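Local coordinates for beta-lactamase/D-alanine Carboxypeptidase (Yersinia pestis, PDB 3RJU), which probably acts as a serine beta-lactamase or D-alanine carboxypeptidase, opening beta-lactams or trimming peptidoglycan peptides, at residues Leu66-Ile71 against Asp169-Ala174. Sequence-based numbering, arbitrary orientation.
Sequences LMTSEI and DALSRA
The flat group that meets L171 is the T68-S69 peptide: the methyl CD1 of L171 comes to its oxygen end, tilted out of the peptide plane rather than lying over either face, with T68 O 3.6 Å from L171 CD1. The C-O-CD1 angle at that oxygen is about 135°. Beside this oxygen stand two methyls one helical turn apart, T68 CG2 at 4.1 Å from L171 CD1 and I71 CG2 at 4.0 Å from the same carbon. In L171 the CA-CB-CG-CD1 torsion is fully extended (chi2 179°), which carries CD1 straight out from helix 162-175 to helix 64-77. I71 turns CG2 opposite its backbone N, and that branch faces the leucine. The polar end of T68 is occupied elsewhere: OG1 is hydrogen-bonded to G225 O and T64 O, while the methyl is its side-chain atom nearest L171. Helix 179-191 adds Y179 and I187 against I71. S62 and K65, around the start of helix 64-77, appear to fit the SxxK pattern of penicillin-recognising serine enzymes; the T68 side chain lies near them without touching. With no hydrogen bond between the two segments, this small buried contact rests on dispersion between methyls and on a methyl set against a carbonyl oxygen.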
ATOM      1  N   LEU A  66       1.073  -3.465   0.595  1.00  7.61           N
ATOM      2  CA  LEU A  66       1.106  -4.052   1.953  1.00  7.43           C
ATOM      3  C   LEU A  66       0.254  -5.309   2.034  1.00  8.63           C
ATOM      4  O   LEU A  66       0.574  -6.251   2.760  1.00 10.05           O
ATOM      5  CB  LEU A  66       0.626  -3.042   3.002  1.00  6.87           C
ATOM      6  CG  LEU A  66       1.361  -1.691   3.017  1.00  6.76           C
ATOM      7  CD1 LEU A  66       0.809  -0.840   4.165  1.00  9.65           C
ATOM      8  CD2 LEU A  66       2.865  -1.922   3.151  1.00  8.91           C
HETATM    9  N   MSE A  67      -0.842  -5.321   1.290  1.00  8.24           N
HETATM   10  CA  MSE A  67      -1.691  -6.511   1.244  1.00  8.06           C
HETATM   11  C   MSE A  67      -1.057  -7.633   0.409  1.00  8.28           C
HETATM   12  O   MSE A  67      -1.188  -8.804   0.746  1.00  8.63           O
HETATM   13  CB  MSE A  67      -3.093  -6.146   0.736  1.00  9.66           C
HETATM   14  CG  MSE A  67      -3.796  -5.182   1.691  1.00  9.58           C
HETATM   15 SE   MSE A  67      -5.590  -4.722   1.202  0.74 12.47          SE
HETATM   16  CE  MSE A  67      -5.876  -3.274   2.505  1.00 12.25           C
ATOM     17  N   THR A  68      -0.388  -7.286  -0.682  1.00  8.03           N
ATOM     18  CA  THR A  68       0.340  -8.299  -1.451  1.00  7.73           C
ATOM     19  C   THR A  68       1.393  -8.953  -0.569  1.00  7.55           C
ATOM     20  O   THR A  68       1.499 -10.176  -0.524  1.00  9.55           O
ATOM     21  CB  THR A  68       1.009  -7.684  -2.674  1.00  6.93           C
ATOM     22  OG1 THR A  68       0.048  -6.836  -3.329  1.00  8.92           O
ATOM     23  CG2 THR A  68       1.487  -8.771  -3.635  1.00  9.72           C
ATOM     24  N   SER A  69       2.170  -8.149   0.150  1.00  8.23           N
ATOM     25  CA  SER A  69       3.151  -8.728   1.079  1.00  7.46           C
ATOM     26  C   SER A  69       2.500  -9.515   2.212  1.00  8.80           C
ATOM     27  O   SER A  69       3.029 -10.549   2.646  1.00 10.40           O
ATOM     28  CB  SER A  69       4.108  -7.654   1.605  1.00  8.47           C
ATOM     29  OG  SER A  69       5.080  -7.379   0.601  1.00 10.21           O
ATOM     30  N   GLU A  70       1.343  -9.048   2.686  1.00  8.81           N
ATOM     31  CA  GLU A  70       0.593  -9.792   3.698  1.00  9.02           C
ATOM     32  C   GLU A  70       0.255 -11.200   3.203  1.00  9.45           C
ATOM     33  O   GLU A  70       0.462 -12.195   3.902  1.00  9.75           O
ATOM     34  CB  GLU A  70      -0.716  -9.071   4.071  1.00  9.77           C
ATOM     35  CG  GLU A  70      -1.604  -9.935   4.993  1.00 10.52           C
ATOM     36  CD  GLU A  70      -2.805  -9.233   5.577  1.00 14.87           C
ATOM     37  OE1 GLU A  70      -3.122  -8.154   5.117  1.00 14.28           O
ATOM     38  OE2 GLU A  70      -3.462  -9.805   6.488  1.00 17.78           O
ATOM     39  N   ILE A  71      -0.279 -11.278   1.991  1.00  8.76           N
ATOM     40  CA  ILE A  71      -0.600 -12.561   1.382  1.00  9.32           C
ATOM     41  C   ILE A  71       0.640 -13.434   1.217  1.00  9.98           C
ATOM     42  O   ILE A  71       0.597 -14.634   1.517  1.00 10.63           O
ATOM     43  CB  ILE A  71      -1.369 -12.371   0.059  1.00  9.47           C
ATOM     44  CG1 ILE A  71      -2.751 -11.780   0.372  1.00 11.01           C
ATOM     45  CG2 ILE A  71      -1.502 -13.699  -0.717  1.00  9.36           C
ATOM     46  CD1 ILE A  71      -3.512 -11.311  -0.847  1.00 12.18           C
ATOM     47  N   ASP A 169       1.141 -12.316  -9.248  1.00 10.61           N
ATOM     48  CA  ASP A 169       1.021 -13.419 -10.214  1.00 10.53           C
ATOM     49  C   ASP A 169       1.616 -14.710  -9.624  1.00 10.76           C
ATOM     50  O   ASP A 169       1.046 -15.815  -9.764  1.00 10.95           O
ATOM     51  CB  ASP A 169       1.764 -13.111 -11.516  1.00 10.94           C
ATOM     52  CG  ASP A 169       1.235 -11.865 -12.245  1.00 11.99           C
ATOM     53  OD1 ASP A 169       0.089 -11.414 -11.992  1.00 13.99           O
ATOM     54  OD2 ASP A 169       1.984 -11.336 -13.095  1.00 12.68           O
ATOM     55  N   ALA A 170       2.779 -14.573  -8.997  1.00 10.73           N
ATOM     56  CA  ALA A 170       3.480 -15.727  -8.449  1.00 10.83           C
ATOM     57  C   ALA A 170       2.678 -16.333  -7.305  1.00  9.81           C
ATOM     58  O   ALA A 170       2.557 -17.558  -7.191  1.00 11.10           O
ATOM     59  CB  ALA A 170       4.874 -15.310  -7.967  1.00 11.37           C
ATOM     60  N   LEU A 171       2.134 -15.467  -6.450  1.00 11.32           N
ATOM     61  CA  LEU A 171       1.366 -15.922  -5.301  1.00 12.62           C
ATOM     62  C   LEU A 171       0.110 -16.673  -5.746  1.00 12.68           C
ATOM     63  O   LEU A 171      -0.249 -17.716  -5.175  1.00 12.93           O
ATOM     64  CB  LEU A 171       0.997 -14.743  -4.410  1.00 11.56           C
ATOM     65  CG  LEU A 171       2.192 -13.999  -3.809  1.00 10.72           C
ATOM     66  CD1 LEU A 171       1.692 -12.821  -2.963  1.00 10.83           C
ATOM     67  CD2 LEU A 171       3.067 -14.947  -2.952  1.00 12.22           C
ATOM     68  N   SER A 172      -0.546 -16.142  -6.775  1.00 11.29           N
ATOM     69  CA  SER A 172      -1.710 -16.798  -7.371  1.00 12.19           C
ATOM     70  C   SER A 172      -1.336 -18.179  -7.926  1.00 13.01           C
ATOM     71  O   SER A 172      -2.071 -19.171  -7.721  1.00 14.96           O
ATOM     72  CB  SER A 172      -2.286 -15.916  -8.482  1.00 14.20           C
ATOM     73  OG  SER A 172      -3.326 -16.589  -9.189  1.00 16.64           O
ATOM     74  N   ARG A 173      -0.217 -18.245  -8.648  1.00 13.36           N
ATOM     75  CA  ARG A 173       0.224 -19.527  -9.205  1.00 13.68           C
ATOM     76  C   ARG A 173       0.535 -20.520  -8.084  1.00 13.81           C
ATOM     77  O   ARG A 173       0.120 -21.670  -8.149  1.00 14.77           O
ATOM     78  CB  ARG A 173       1.443 -19.335 -10.114  1.00 14.70           C
ATOM     79  CG  ARG A 173       2.078 -20.621 -10.644  1.00 18.61           C
ATOM     80  CD  ARG A 173       1.182 -21.292 -11.661  1.00 23.82           C
ATOM     81  NE  ARG A 173       0.918 -20.422 -12.802  1.00 28.52           N
ATOM     82  CZ  ARG A 173       0.055 -20.705 -13.781  1.00 33.53           C
ATOM     83  NH1 ARG A 173      -0.628 -21.847 -13.764  1.00 34.42           N
ATOM     84  NH2 ARG A 173      -0.125 -19.844 -14.779  1.00 34.49           N
ATOM     85  N   ALA A 174       1.255 -20.069  -7.057  1.00 12.81           N
ATOM     86  CA  ALA A 174       1.631 -20.932  -5.936  1.00 14.40           C
ATOM     87  C   ALA A 174       0.399 -21.493  -5.220  1.00 16.05           C
ATOM     88  O   ALA A 174       0.343 -22.687  -4.871  1.00 15.55           O
ATOM     89  CB  ALA A 174       2.511 -20.158  -4.953  1.00 14.87           C
TER